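Local structure of SusD homolog (Bacteroides thetaiotaomicron VPI-5482, 3IV0) at residues 285-290 with 298-303. The protein probably binds sugars at the outer membrane, though its own ligand is not established. Residues are numbered along the deposited sequence; the frame is centred on the assembly and turned at random.
With EDO (1,2-ethanediol), chain F.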
loop_
_atom_site.group_PDB
_atom_site.type_symbol
_atom_site.label_atom_id
_atom_site.label_comp_id
_atom_site.label_asym_id
_atom_site.label_seq_id
_atom_site.Cartn_x
_atom_site.Cartn_y
_atom_site.Cartn_z
ATOM N N SER A 285 -0.301 -12.077 -6.128
ATOM C CA SER A 285 -0.833 -12.966 -7.153
ATOM C C SER A 285 -0.049 -14.300 -7.218
ATOM O O SER A 285 -0.654 -15.382 -7.374
ATOM C CB SER A 285 -0.834 -12.258 -8.503
ATOM O OG SER A 285 -1.549 -13.023 -9.473
ATOM N N ASP A 286 1.283 -14.235 -7.135
ATOM C CA ASP A 286 2.113 -15.434 -7.245
ATOM C C ASP A 286 2.040 -16.310 -6.026
ATOM O O ASP A 286 2.508 -17.449 -6.058
ATOM C CB ASP A 286 3.551 -15.093 -7.627
ATOM C CG ASP A 286 3.693 -14.713 -9.097
ATOM O OD1 ASP A 286 2.870 -15.138 -9.933
ATOM O OD2 ASP A 286 4.693 -14.037 -9.449
ATOM N N ASN A 287 1.448 -15.796 -4.946
ATOM C CA ASN A 287 1.273 -16.582 -3.755
ATOM C C ASN A 287 -0.100 -17.252 -3.686
ATOM O O ASN A 287 -0.286 -18.168 -2.865
ATOM C CB ASN A 287 1.507 -15.704 -2.511
ATOM C CG ASN A 287 2.955 -15.272 -2.360
ATOM O OD1 ASN A 287 3.892 -15.999 -2.706
ATOM N ND2 ASN A 287 3.150 -14.078 -1.817
ATOM N N VAL A 288 -1.050 -16.796 -4.504
ATOM C CA VAL A 288 -2.423 -17.300 -4.452
ATOM C C VAL A 288 -2.853 -17.908 -5.780
ATOM O O VAL A 288 -4.039 -18.143 -5.987
ATOM C CB VAL A 288 -3.438 -16.213 -4.031
ATOM C CG1 VAL A 288 -3.113 -15.771 -2.611
ATOM C CG2 VAL A 288 -3.412 -15.061 -4.990
ATOM N N SER A 289 -1.913 -18.221 -6.649
ATOM C CA SER A 289 -2.196 -18.821 -7.961
ATOM C C SER A 289 -1.475 -20.134 -8.117
ATOM O O SER A 289 -0.410 -20.334 -7.533
ATOM C CB SER A 289 -1.722 -17.887 -9.083
ATOM O OG SER A 289 -2.394 -16.634 -9.027
ATOM N N TYR A 290 -2.040 -21.034 -8.924
ATOM C CA TYR A 290 -1.348 -22.283 -9.245
ATOM C C TYR A 290 -1.482 -22.711 -10.703
ATOM O O TYR A 290 -0.526 -23.212 -11.269
ATOM C CB TYR A 290 -1.799 -23.431 -8.308
ATOM C CG TYR A 290 -3.209 -23.944 -8.542
ATOM C CD1 TYR A 290 -4.306 -23.364 -7.924
ATOM C CD2 TYR A 290 -3.441 -25.026 -9.391
ATOM C CE1 TYR A 290 -5.582 -23.818 -8.153
ATOM C CE2 TYR A 290 -4.723 -25.478 -9.627
ATOM C CZ TYR A 290 -5.784 -24.880 -9.007
ATOM O OH TYR A 290 -7.071 -25.323 -9.227
ATOM N N PRO A 298 -1.298 -23.398 -4.716
ATOM C CA PRO A 298 -0.621 -22.135 -4.372
ATOM C C PRO A 298 0.082 -22.179 -3.044
ATOM O O PRO A 298 0.044 -23.165 -2.335
ATOM C CB PRO A 298 -1.764 -21.127 -4.292
ATOM C CG PRO A 298 -2.983 -21.802 -4.767
ATOM C CD PRO A 298 -2.754 -23.289 -4.573
ATOM N N LEU A 299 0.697 -21.063 -2.659
ATOM C CA LEU A 299 1.294 -20.966 -1.339
ATOM C C LEU A 299 0.259 -21.023 -0.215
ATOM O O LEU A 299 0.458 -21.685 0.803
ATOM C CB LEU A 299 2.092 -19.647 -1.240
ATOM C CG LEU A 299 2.788 -19.403 0.087
ATOM C CD1 LEU A 299 3.991 -20.302 0.196
ATOM C CD2 LEU A 299 3.246 -17.930 0.197
ATOM N N PHE A 300 -0.845 -20.293 -0.372
ATOM C CA PHE A 300 -1.876 -20.235 0.653
ATOM C C PHE A 300 -3.239 -19.942 0.067
ATOM O O PHE A 300 -3.371 -19.558 -1.081
ATOM C CB PHE A 300 -1.546 -19.216 1.773
ATOM C CG PHE A 300 -1.489 -17.763 1.327
ATOM C CD1 PHE A 300 -2.653 -16.997 1.182
ATOM C CD2 PHE A 300 -0.284 -17.150 1.106
ATOM C CE1 PHE A 300 -2.603 -15.665 0.808
ATOM C CE2 PHE A 300 -0.226 -15.817 0.710
ATOM C CZ PHE A 300 -1.373 -15.076 0.576
ATOM N N CYS A 301 -4.247 -20.135 0.901
ATOM C CA CYS A 301 -5.602 -19.776 0.551
ATOM C C CYS A 301 -6.322 -19.114 1.715
ATOM O O CYS A 301 -5.968 -19.281 2.868
ATOM C CB CYS A 301 -6.399 -21.006 0.075
ATOM S SG CYS A 301 -6.676 -22.297 1.302
ATOM N N TYR A 302 -7.377 -18.391 1.361
ATOM C CA TYR A 302 -8.253 -17.729 2.313
ATOM C C TYR A 302 -9.352 -18.667 2.779
ATOM O O TYR A 302 -9.877 -19.452 1.983
ATOM C CB TYR A 302 -8.927 -16.525 1.641
ATOM C CG TYR A 302 -8.002 -15.317 1.540
ATOM C CD1 TYR A 302 -7.082 -15.236 0.523
ATOM C CD2 TYR A 302 -8.016 -14.338 2.507
ATOM C CE1 TYR A 302 -6.226 -14.151 0.429
ATOM C CE2 TYR A 302 -7.142 -13.232 2.419
ATOM C CZ TYR A 302 -6.272 -13.172 1.373
ATOM O OH TYR A 302 -5.400 -12.112 1.258
ATOM N N SER A 303 -9.707 -18.557 4.035
ATOM C CA SER A 303 -10.876 -19.250 4.585
ATOM C C SER A 303 -12.109 -19.068 3.715
ATOM O O SER A 303 -12.487 -17.965 3.363
ATOM C CB SER A 303 -11.143 -18.692 5.983
ATOM O OG SER A 303 -12.444 -18.937 6.439
HETATM C C1 EDO F . 5.393 -17.854 -6.023
HETATM O O1 EDO F . 4.885 -19.077 -6.482
HETATM C C2 EDO F . 5.688 -17.701 -4.533
HETATM O O2 EDO F . 4.902 -18.568 -3.735
HETATM O O HOH W 1 1.271 -19.690 -5.473
#
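The carbonyl oxygen of N287 is gripped by two successive amides of the facing segment, weakly in both cases: L299 N lies 3.1 Å from N287 O with a strongly bent N-H (124°), and F300 N approaches the same oxygen more directly, at 3.3 Å. One water bridges the same junction, donating to D286 O and S289 O and accepting from L299 N, which links the backbones of 285-290 and 298-303 through a single solvent molecule. The arrangement illustrates how the weakly bonded helical turn around 285-287 can be fastened to the returning segment 298-303 without regular pairing; the chain returns after seven residues and enters strand 300-302, which pairs antiparallel with strand 55-57 in a two-stranded sheet of this predominantly helical SusD-family fold. F300 supplies the apolar part. Its CG sits between the backbone N and the carbonyl carbon (chi1 65°), which swings the ring back toward N287 and V288: N287 O stands over one face near the rim, CE2 meets N287 CB, and V288 CG1 reaches F300 CE1 at 3.5 Å. Trimmed to an alanine here, the side chain would probably leave V288 CG1 and N287 CB without their aromatic neighbour and open a gap toward V65 and M50, which also touch the F300 side chain. Alongside, L299 CD2 packs against the amide of N287, whose ND2 is held by N281 O while OD1 accepts a weak bond from 1,2-ethanediol. At the far end, P298 CD rests 3.7 Å from Y290 CD1, and P298 CB touches S289 O.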